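Local coordinates for protein regulator of nonsense transcripts 2 (PDB 4CEK) that takes part in nonsense-mediated mRNA decay, and is seen here as the second of its MIF4G domains, which probably act as helical scaffolds, at residues Gly111-Leu114 with Lys115-Asp119; Met139-Cys142 with Met143-Thr147; Ser275-Leu278 with Glu279-Met282; Tyr294-Met297 with Val298-Tyr302. All blocks are in the same frame, centred on the assembly; numbering follows the deposited sequence.

Contact 1: residues Gly111-Leu114 with Lys115-Asp119; sequences GSHL and KLIVD
His113 and Ile117 meet in an i to i+4 contact on the surface of helix 110-124, near the start of that helix and towards one end of the elongated domain. The methyl CG2 of Ile117 sits over one face of the His113 imidazole, shifted toward the rim, and lies 4.1 Å from the ring centroid and 14° off the ring normal. This is a CH-pi contact between an aliphatic branch and an aromatic face, and its nearest ring atom is CE1 of His113, 4.0 Å from Ile117 CG2. The ring reaches this place because His113 CG is anti to the backbone N (chi1 174°), which brings the imidazole back toward Ile117, the two side chains crossing at a slant. In Ile117 it is CG1 that takes the crowded position between backbone N and carbonyl carbon (chi1 88°), while CG2 turns back along the helix toward His113. The backbone beneath is alpha-helical, as throughout this all-helical MIF4G domain: Ile117 N bonds to His113 O at 3.1 Å, whereas the bond from Leu116 N to Ser112 O is weak. A second apolar pairing follows one residue on, where CG of Leu114 lies 4.3 Å from CG2 of Val118. Both of these residues also touch Asn150 of helix 148-159, and Val118 and Ile117 rest on Met145, which marks the inward side of the helix. At the other end, the hydroxyl of Ser112 bonds back to the carbonyl of Ser109.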
loop_
_atom_site.group_PDB
_atom_site.type_symbol
_atom_site.label_atom_id
_atom_site.label_comp_id
_atom_site.label_asym_id
_atom_site.label_seq_id
_atom_site.Cartn_x
_atom_site.Cartn_y
_atom_site.Cartn_z
ATOM N N GLY A 111 -5.639 -25.737 18.420
ATOM C CA GLY A 111 -4.932 -24.510 18.068
ATOM C C GLY A 111 -3.565 -24.787 17.459
ATOM O O GLY A 111 -3.106 -24.023 16.618
ATOM N N SER A 112 -2.900 -25.865 17.875
ATOM C CA SER A 112 -1.666 -26.293 17.211
ATOM C C SER A 112 -1.946 -26.791 15.781
ATOM O O SER A 112 -1.066 -26.737 14.936
ATOM C CB SER A 112 -0.947 -27.379 18.006
ATOM O OG SER A 112 -1.646 -28.609 17.911
ATOM N N HIS A 113 -3.157 -27.275 15.513
ATOM C CA HIS A 113 -3.525 -27.683 14.152
ATOM C C HIS A 113 -3.874 -26.450 13.373
ATOM O O HIS A 113 -3.423 -26.286 12.253
ATOM C CB HIS A 113 -4.680 -28.698 14.152
ATOM C CG HIS A 113 -5.212 -29.061 12.762
ATOM N ND1 HIS A 113 -6.420 -28.639 12.310
ATOM C CD2 HIS A 113 -4.675 -29.862 11.740
ATOM C CE1 HIS A 113 -6.637 -29.132 11.065
ATOM N NE2 HIS A 113 -5.569 -29.876 10.719
ATOM N N LEU A 114 -4.668 -25.572 13.978
ATOM C CA LEU A 114 -5.048 -24.280 13.383
ATOM C C LEU A 114 -3.841 -23.396 13.104
ATOM O O LEU A 114 -3.728 -22.831 12.036
ATOM C CB LEU A 114 -6.013 -23.534 14.300
ATOM C CG LEU A 114 -6.481 -22.167 13.802
ATOM C CD1 LEU A 114 -7.479 -22.333 12.661
ATOM C CD2 LEU A 114 -7.049 -21.371 14.977
ATOM N N LYS A 115 -2.936 -23.276 14.065
ATOM C CA LYS A 115 -1.660 -22.589 13.809
ATOM C C LYS A 115 -0.980 -23.181 12.549
ATOM O O LYS A 115 -0.522 -22.448 11.665
ATOM C CB LYS A 115 -0.724 -22.691 15.026
ATOM C CG LYS A 115 0.544 -21.853 14.920
ATOM C CD LYS A 115 1.779 -22.517 15.521
ATOM C CE LYS A 115 2.934 -21.520 15.563
ATOM N NZ LYS A 115 4.267 -22.111 15.868
ATOM N N LEU A 116 -0.929 -24.508 12.471
ATOM C CA LEU A 116 -0.263 -25.177 11.357
ATOM C C LEU A 116 -0.880 -24.758 10.028
ATOM O O LEU A 116 -0.148 -24.433 9.108
ATOM C CB LEU A 116 -0.266 -26.710 11.514
ATOM C CG LEU A 116 0.566 -27.537 10.509
ATOM C CD1 LEU A 116 1.900 -26.858 10.211
ATOM C CD2 LEU A 116 0.801 -28.973 10.982
ATOM N N ILE A 117 -2.206 -24.708 9.936
ATOM C CA ILE A 117 -2.834 -24.377 8.673
ATOM C C ILE A 117 -2.693 -22.880 8.347
ATOM O O ILE A 117 -2.596 -22.512 7.174
ATOM C CB ILE A 117 -4.299 -24.851 8.571
ATOM C CG1 ILE A 117 -5.282 -23.828 9.111
ATOM C CG2 ILE A 117 -4.510 -26.184 9.286
ATOM C CD1 ILE A 117 -6.380 -23.544 8.100
ATOM N N VAL A 118 -2.658 -22.028 9.375
ATOM C CA VAL A 118 -2.394 -20.611 9.175
ATOM C C VAL A 118 -0.960 -20.325 8.694
ATOM O O VAL A 118 -0.740 -19.479 7.835
ATOM C CB VAL A 118 -2.661 -19.784 10.447
ATOM C CG1 VAL A 118 -2.402 -18.323 10.163
ATOM C CG2 VAL A 118 -4.095 -19.967 10.926
ATOM N N ASP A 119 0.011 -21.020 9.252
ATOM C CA ASP A 119 1.383 -20.840 8.825
ATOM C C ASP A 119 1.541 -21.330 7.391
ATOM O O ASP A 119 2.334 -20.778 6.633
ATOM C CB ASP A 119 2.348 -21.571 9.772
ATOM C CG ASP A 119 2.433 -20.913 11.162
ATOM O OD1 ASP A 119 1.678 -19.940 11.466
ATOM O OD2 ASP A 119 3.274 -21.388 11.966
#

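Contact 2: residues Met139-Cys142 with Met143-Thr147; sequences MDFC and MNMNT
One face of the Phe141 ring carries CB of Met145, 4.0 Å above the plane and displaced toward the rim, while the sulfur of the same methionine lies oblique to the ring. Met145 SD is 5.0 Å from the Phe141 centroid, a Met-aromatic contact in which the two side chains cross at about a right angle. Because chi1 of Met145 (-42°) swings CG round to the far side from the carbonyl carbon, the thioether folds back along the preceding turn, and SD comes 3.9 Å from Phe141 CD2. The other flat pair is the carboxylate of Asp140 and the amide of Asn144, whose planes are 62° apart. Asn144 ND2 donates to Asp140 OD1 at 2.7 Å, meeting that oxygen nearly end-on to its C-O bond, although the N-H...O angle is only 131°. An alanine in place of Asp140 would probably leave the Asn144 amide without this acceptor and set it free to turn.

These pairs lie at the C-terminal end of helix 131-144 in the MIF4G domain: Met145 is the first residue to leave helical torsions, yet its N still bonds to Phe141 O at 3.2 Å. The methionine also packs on Phe121 of helix 110-124. Beyond it, Asn146 OD1 accepts from Arg151, and the carbonyl of Met145 accepts from Asn150 ND2, tying the turn to the following helix 148-159.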
loop_
_atom_site.group_PDB
_atom_site.type_symbol
_atom_site.label_atom_id
_atom_site.label_comp_id
_atom_site.label_asym_id
_atom_site.label_seq_id
_atom_site.Cartn_x
_atom_site.Cartn_y
_atom_site.Cartn_z
ATOM N N MET A 139 -11.573 -16.017 0.988
ATOM C CA MET A 139 -12.674 -16.897 1.418
ATOM C C MET A 139 -12.141 -17.929 2.398
ATOM O O MET A 139 -12.726 -18.160 3.458
ATOM C CB MET A 139 -13.365 -17.543 0.220
ATOM C CG MET A 139 -14.301 -16.590 -0.521
ATOM S SD MET A 139 -15.059 -17.166 -2.077
ATOM C CE MET A 139 -13.649 -17.331 -3.163
ATOM N N ASP A 140 -10.989 -18.499 2.071
ATOM C CA ASP A 140 -10.341 -19.490 2.922
ATOM C C ASP A 140 -10.055 -18.935 4.323
ATOM O O ASP A 140 -10.329 -19.584 5.332
ATOM C CB ASP A 140 -9.048 -19.985 2.239
ATOM C CG ASP A 140 -8.358 -21.097 2.993
ATOM O OD1 ASP A 140 -9.003 -21.718 3.867
ATOM O OD2 ASP A 140 -7.160 -21.373 2.704
ATOM N N PHE A 141 -9.494 -17.734 4.386
ATOM C CA PHE A 141 -9.144 -17.126 5.671
ATOM C C PHE A 141 -10.406 -16.802 6.473
ATOM O O PHE A 141 -10.499 -17.067 7.664
ATOM C CB PHE A 141 -8.330 -15.843 5.453
ATOM C CG PHE A 141 -7.815 -15.264 6.711
ATOM C CD1 PHE A 141 -8.594 -14.405 7.439
ATOM C CD2 PHE A 141 -6.590 -15.657 7.219
ATOM C CE1 PHE A 141 -8.149 -13.898 8.659
ATOM C CE2 PHE A 141 -6.140 -15.161 8.437
ATOM C CZ PHE A 141 -6.927 -14.264 9.152
ATOM N N CYS A 142 -11.377 -16.227 5.793
ATOM C CA CYS A 142 -12.596 -15.754 6.424
ATOM C C CYS A 142 -13.444 -16.904 7.032
ATOM O O CYS A 142 -14.223 -16.690 7.956
ATOM C CB CYS A 142 -13.405 -14.963 5.392
ATOM S SG CYS A 142 -14.515 -13.742 6.084
ATOM N N MET A 143 -13.257 -18.119 6.525
ATOM C CA MET A 143 -14.093 -19.252 6.883
ATOM C C MET A 143 -13.439 -20.288 7.781
ATOM O O MET A 143 -14.153 -21.012 8.463
ATOM C CB MET A 143 -14.548 -19.964 5.618
ATOM C CG MET A 143 -15.681 -19.252 4.907
ATOM S SD MET A 143 -16.962 -20.426 4.478
ATOM C CE MET A 143 -17.386 -21.147 6.075
ATOM N N ASN A 144 -12.108 -20.387 7.769
ATOM C CA ASN A 144 -11.414 -21.421 8.544
ATOM C C ASN A 144 -10.400 -20.914 9.558
ATOM O O ASN A 144 -9.871 -21.707 10.360
ATOM C CB ASN A 144 -10.718 -22.383 7.582
ATOM C CG ASN A 144 -11.598 -22.747 6.405
ATOM O OD1 ASN A 144 -12.803 -22.914 6.556
ATOM N ND2 ASN A 144 -11.011 -22.845 5.228
ATOM N N MET A 145 -10.108 -19.613 9.537
ATOM C CA MET A 145 -8.915 -19.109 10.248
ATOM C C MET A 145 -9.117 -17.822 11.012
ATOM O O MET A 145 -8.213 -17.393 11.704
ATOM C CB MET A 145 -7.755 -18.884 9.274
ATOM C CG MET A 145 -7.589 -19.970 8.236
ATOM S SD MET A 145 -6.300 -19.580 7.058
ATOM C CE MET A 145 -4.921 -19.576 8.166
ATOM N N ASN A 146 -10.281 -17.210 10.890
ATOM C CA ASN A 146 -10.524 -15.944 11.539
ATOM C C ASN A 146 -10.445 -16.035 13.080
ATOM O O ASN A 146 -11.158 -16.787 13.730
ATOM C CB ASN A 146 -11.862 -15.380 11.092
ATOM C CG ASN A 146 -11.997 -13.928 11.435
ATOM O OD1 ASN A 146 -11.030 -13.311 11.878
ATOM N ND2 ASN A 146 -13.185 -13.363 11.230
ATOM N N THR A 147 -9.566 -15.231 13.649
ATOM C CA THR A 147 -9.159 -15.348 15.037
ATOM C C THR A 147 -8.287 -14.128 15.273
ATOM O O THR A 147 -7.358 -13.877 14.496
ATOM C CB THR A 147 -8.330 -16.617 15.238
ATOM O OG1 THR A 147 -9.207 -17.751 15.337
ATOM C CG2 THR A 147 -7.448 -16.504 16.458
#

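Contact 3: residues Ser275-Leu278 with Glu279-Met282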
loop_
_atom_site.group_PDB
_atom_site.type_symbol
_atom_site.label_atom_id
_atom_site.label_comp_id
_atom_site.label_asym_id
_atom_site.label_seq_id
_atom_site.Cartn_x
_atom_site.Cartn_y
_atom_site.Cartn_z
ATOM N N SER A 275 -4.470 18.665 -8.213
ATOM C CA SER A 275 -4.065 19.625 -9.216
ATOM C C SER A 275 -3.271 20.768 -8.654
ATOM O O SER A 275 -2.251 21.153 -9.208
ATOM C CB SER A 275 -5.291 20.200 -9.884
ATOM O OG SER A 275 -4.859 21.211 -10.744
ATOM N N VAL A 276 -3.717 21.310 -7.530
ATOM C CA VAL A 276 -2.946 22.356 -6.878
ATOM C C VAL A 276 -1.560 21.827 -6.549
ATOM O O VAL A 276 -0.555 22.501 -6.809
ATOM C CB VAL A 276 -3.634 22.906 -5.599
ATOM C CG1 VAL A 276 -2.688 23.843 -4.872
ATOM C CG2 VAL A 276 -4.897 23.644 -5.957
ATOM N N LEU A 277 -1.497 20.618 -5.991
ATOM C CA LEU A 277 -0.221 20.074 -5.525
ATOM C C LEU A 277 0.689 19.707 -6.704
ATOM O O LEU A 277 1.913 19.813 -6.603
ATOM C CB LEU A 277 -0.436 18.850 -4.592
ATOM C CG LEU A 277 -1.049 19.117 -3.181
ATOM C CD1 LEU A 277 -1.355 17.838 -2.387
ATOM C CD2 LEU A 277 -0.188 20.049 -2.333
ATOM N N LEU A 278 0.089 19.237 -7.801
ATOM C CA LEU A 278 0.842 18.919 -9.034
ATOM C C LEU A 278 1.509 20.171 -9.589
ATOM O O LEU A 278 2.690 20.128 -9.961
ATOM C CB LEU A 278 -0.067 18.316 -10.105
ATOM C CG LEU A 278 -0.535 16.903 -9.858
ATOM C CD1 LEU A 278 -1.584 16.486 -10.914
ATOM C CD2 LEU A 278 0.642 15.961 -9.799
ATOM N N GLU A 279 0.757 21.278 -9.590
ATOM C CA GLU A 279 1.278 22.581 -10.032
ATOM C C GLU A 279 2.308 23.127 -9.073
ATOM O O GLU A 279 3.256 23.757 -9.518
ATOM C CB GLU A 279 0.169 23.627 -10.243
ATOM C CG GLU A 279 -0.869 23.273 -11.295
ATOM C CD GLU A 279 -0.330 23.167 -12.736
ATOM O OE1 GLU A 279 0.534 23.981 -13.143
ATOM O OE2 GLU A 279 -0.798 22.258 -13.475
ATOM N N GLN A 280 2.181 22.876 -7.771
ATOM C CA GLN A 280 3.266 23.296 -6.860
ATOM C C GLN A 280 4.566 22.537 -7.076
ATOM O O GLN A 280 5.651 23.079 -6.836
ATOM C CB GLN A 280 2.892 23.124 -5.397
ATOM C CG GLN A 280 1.810 24.062 -4.895
ATOM C CD GLN A 280 1.411 23.735 -3.458
ATOM O OE1 GLN A 280 2.186 23.117 -2.709
ATOM N NE2 GLN A 280 0.200 24.137 -3.071
ATOM N N MET A 281 4.477 21.266 -7.472
ATOM C CA MET A 281 5.697 20.486 -7.784
ATOM C C MET A 281 6.380 21.023 -9.023
ATOM O O MET A 281 7.578 21.137 -9.029
ATOM C CB MET A 281 5.400 19.041 -8.040
ATOM C CG MET A 281 4.896 18.288 -6.854
ATOM S SD MET A 281 4.458 16.579 -7.298
ATOM C CE MET A 281 5.981 15.899 -7.955
ATOM N N MET A 282 5.601 21.327 -10.062
ATOM C CA MET A 282 6.121 21.904 -11.298
ATOM C C MET A 282 6.711 23.290 -11.056
ATOM O O MET A 282 7.850 23.556 -11.453
ATOM C CB MET A 282 5.046 21.959 -12.365
ATOM C CG MET A 282 4.767 20.584 -12.947
ATOM S SD MET A 282 6.092 19.818 -13.926
ATOM C CE MET A 282 5.531 20.365 -15.543
#
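Gln280 reaches back along helix 268-287 and crosses both Val276 and Leu277 at a slant, so that its amide lies against two aliphatic branches of the previous turn. The nitrogen end faces Val276, with NE2 of Gln280 3.4 Å from CG1 of Val276; the oxygen end faces Leu277, with OE1 of Gln280 3.9 Å from CD2 of Leu277. The Gln280 chain starts out beside its backbone N (chi1 -69°) and is extended beyond CG, which lays the CG methylene of Gln280 3.4 Å from the carbonyl O of Val276. That carbonyl O of Val276 is engaged by the backbone N of Gln280 at 2.9 Å. An alanine here would probably leave Val276 CG1 and Leu277 CD2 without the amide packed against them and open a gap on this side of the turn.

Glu279 points off another side of the helix. Its CG passes 3.3 Å from Ser275 O, which receives the backbone N of Glu279, and the bend at chi2 (-64°) turns the carboxylate so that OE2 probably hydrogen-bonds to the hydroxyl of Tyr302. Leu277, Leu278 and Met281 are buried: Leu277 packs on Leu235 and Leu238 of helix 231-243, Leu278 on Leu257 and Phe265 of helix 247-266, and Met281 on Leu257, Leu242 and Val298. An apolar face that meets several neighbouring helices, beside a flank of longer polar chains, is the pattern of an amphipathic helix in the all-helical MIF4G fold.

Contact 4: residues Tyr294-Met297 with Val298-Tyr302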
loop_
_atom_site.group_PDB
_atom_site.type_symbol
_atom_site.label_atom_id
_atom_site.label_comp_id
_atom_site.label_asym_id
_atom_site.label_seq_id
_atom_site.Cartn_x
_atom_site.Cartn_y
_atom_site.Cartn_z
ATOM N N TYR A 294 16.105 15.138 -11.253
ATOM C CA TYR A 294 14.886 15.246 -10.477
ATOM C C TYR A 294 13.934 16.208 -11.141
ATOM O O TYR A 294 12.725 16.124 -10.949
ATOM C CB TYR A 294 15.201 15.701 -9.042
ATOM C CG TYR A 294 15.899 14.651 -8.217
ATOM C CD1 TYR A 294 15.178 13.730 -7.491
ATOM C CD2 TYR A 294 17.275 14.563 -8.189
ATOM C CE1 TYR A 294 15.798 12.753 -6.735
ATOM C CE2 TYR A 294 17.912 13.578 -7.451
ATOM C CZ TYR A 294 17.158 12.686 -6.705
ATOM O OH TYR A 294 17.769 11.707 -5.943
ATOM N N VAL A 295 14.465 17.125 -11.944
ATOM C CA VAL A 295 13.608 17.996 -12.735
ATOM C C VAL A 295 12.776 17.118 -13.696
ATOM O O VAL A 295 11.550 17.251 -13.798
ATOM C CB VAL A 295 14.446 19.096 -13.460
ATOM C CG1 VAL A 295 13.552 19.960 -14.356
ATOM C CG2 VAL A 295 15.147 19.975 -12.417
ATOM N N THR A 296 13.455 16.166 -14.313
ATOM C CA THR A 296 12.852 15.267 -15.290
ATOM C C THR A 296 11.873 14.271 -14.615
ATOM O O THR A 296 10.729 14.072 -15.099
ATOM C CB THR A 296 13.996 14.524 -16.033
ATOM O OG1 THR A 296 14.817 15.491 -16.723
ATOM C CG2 THR A 296 13.464 13.489 -16.955
ATOM N N MET A 297 12.303 13.682 -13.489
ATOM C CA MET A 297 11.393 12.886 -12.605
ATOM C C MET A 297 10.072 13.589 -12.263
ATOM O O MET A 297 9.006 13.069 -12.536
ATOM C CB MET A 297 12.104 12.501 -11.307
ATOM C CG MET A 297 11.613 11.210 -10.646
ATOM S SD MET A 297 12.532 10.838 -9.122
ATOM C CE MET A 297 14.113 10.298 -9.792
ATOM N N VAL A 298 10.123 14.790 -11.717
ATOM C CA VAL A 298 8.909 15.534 -11.415
ATOM C C VAL A 298 8.033 15.749 -12.675
ATOM O O VAL A 298 6.812 15.522 -12.645
ATOM C CB VAL A 298 9.267 16.912 -10.782
ATOM C CG1 VAL A 298 8.013 17.783 -10.607
ATOM C CG2 VAL A 298 10.021 16.738 -9.434
ATOM N N GLU A 299 8.649 16.182 -13.781
ATOM C CA GLU A 299 7.924 16.330 -15.064
ATOM C C GLU A 299 7.193 15.065 -15.482
ATOM O O GLU A 299 6.012 15.099 -15.807
ATOM C CB GLU A 299 8.893 16.761 -16.180
ATOM C CG GLU A 299 9.346 18.194 -15.978
ATOM C CD GLU A 299 10.560 18.591 -16.779
ATOM O OE1 GLU A 299 11.165 17.762 -17.448
ATOM O OE2 GLU A 299 10.907 19.779 -16.742
ATOM N N ASN A 300 7.894 13.948 -15.444
ATOM C CA ASN A 300 7.295 12.688 -15.844
ATOM C C ASN A 300 6.090 12.269 -14.974
ATOM O O ASN A 300 5.049 11.890 -15.519
ATOM C CB ASN A 300 8.364 11.620 -15.925
ATOM C CG ASN A 300 9.273 11.821 -17.118
ATOM O OD1 ASN A 300 8.976 12.648 -18.011
ATOM N ND2 ASN A 300 10.402 11.098 -17.139
ATOM N N ALA A 301 6.194 12.450 -13.651
ATOM C CA ALA A 301 5.068 12.171 -12.759
ATOM C C ALA A 301 3.928 13.108 -13.042
ATOM O O ALA A 301 2.763 12.684 -13.049
ATOM C CB ALA A 301 5.468 12.259 -11.286
ATOM N N TYR A 302 4.235 14.381 -13.261
ATOM C CA TYR A 302 3.202 15.358 -13.615
ATOM C C TYR A 302 2.376 14.972 -14.869
ATOM O O TYR A 302 1.106 14.938 -14.832
ATOM C CB TYR A 302 3.826 16.737 -13.760
ATOM C CG TYR A 302 2.864 17.859 -14.183
ATOM C CD1 TYR A 302 2.617 18.147 -15.531
ATOM C CD2 TYR A 302 2.236 18.640 -13.240
ATOM C CE1 TYR A 302 1.769 19.177 -15.908
ATOM C CE2 TYR A 302 1.393 19.669 -13.602
ATOM C CZ TYR A 302 1.169 19.945 -14.927
ATOM O OH TYR A 302 0.301 20.956 -15.215
HETATM O O HOH W 1 13.889 17.959 -17.781
#
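Val298, Met297 and Thr296 are central to this i to i+4 turn of helix 292-305, the last helix of the all-helical MIF4G domain. Val298 is buried; its CG2 returns along the helix to within 3.2 Å of Tyr294 O, the carbonyl that its own backbone N engages in a nearly straight bond of 3.0 Å (175°). It also packs on Ile250 of helix 247-266. CB of Met297 lies 3.1 Å from Val298 N, and the chain, with CG roughly anti to the backbone N (chi1 -152°), runs to Glu251 and Cys254 of helix 247-266, while the Met297 carbonyl accepts from Ala301 N.

On the outer side, Thr296 lies alongside Asn300, both pointing the same way, with CG2 of Thr296 3.9 Å from ND2 of Asn300. Val295 runs beside Glu299 in like fashion, CG1 of Val295 being 3.6 Å from OE2 of Glu299, the oxygen that also forms a salt bridge with Lys285. The hydroxyl of Thr296 bonds to the carbonyl of Ala292. A water bridges Thr296 and Glu299, lying 2.8 Å from Thr296 OG1 and donating to Glu299 OE1 at 2.8 Å.

The four contacts form two touching pairs on opposite sides of the chain's centre. Contacts 1 and 2, with centres about 12 Å apart, join successive helices 110-124 and 131-144; Leu114 CD1 comes 3.4 Å from Asn144 O, and Ile117 CD1 3.8 Å from Met145 CG. Contacts 3 and 4, also about 12 Å apart between centres, join the successive helices 268-287 and 292-305 through Val298 CG1, 3.7 Å from Met281 O, and a probable Glu279-Tyr302 hydrogen bond. Contacts 1 and 3 have centres about 50 Å apart. Even contacts 2 and 3 have their nearest atoms about 34 Å apart, so the two pairs do not touch.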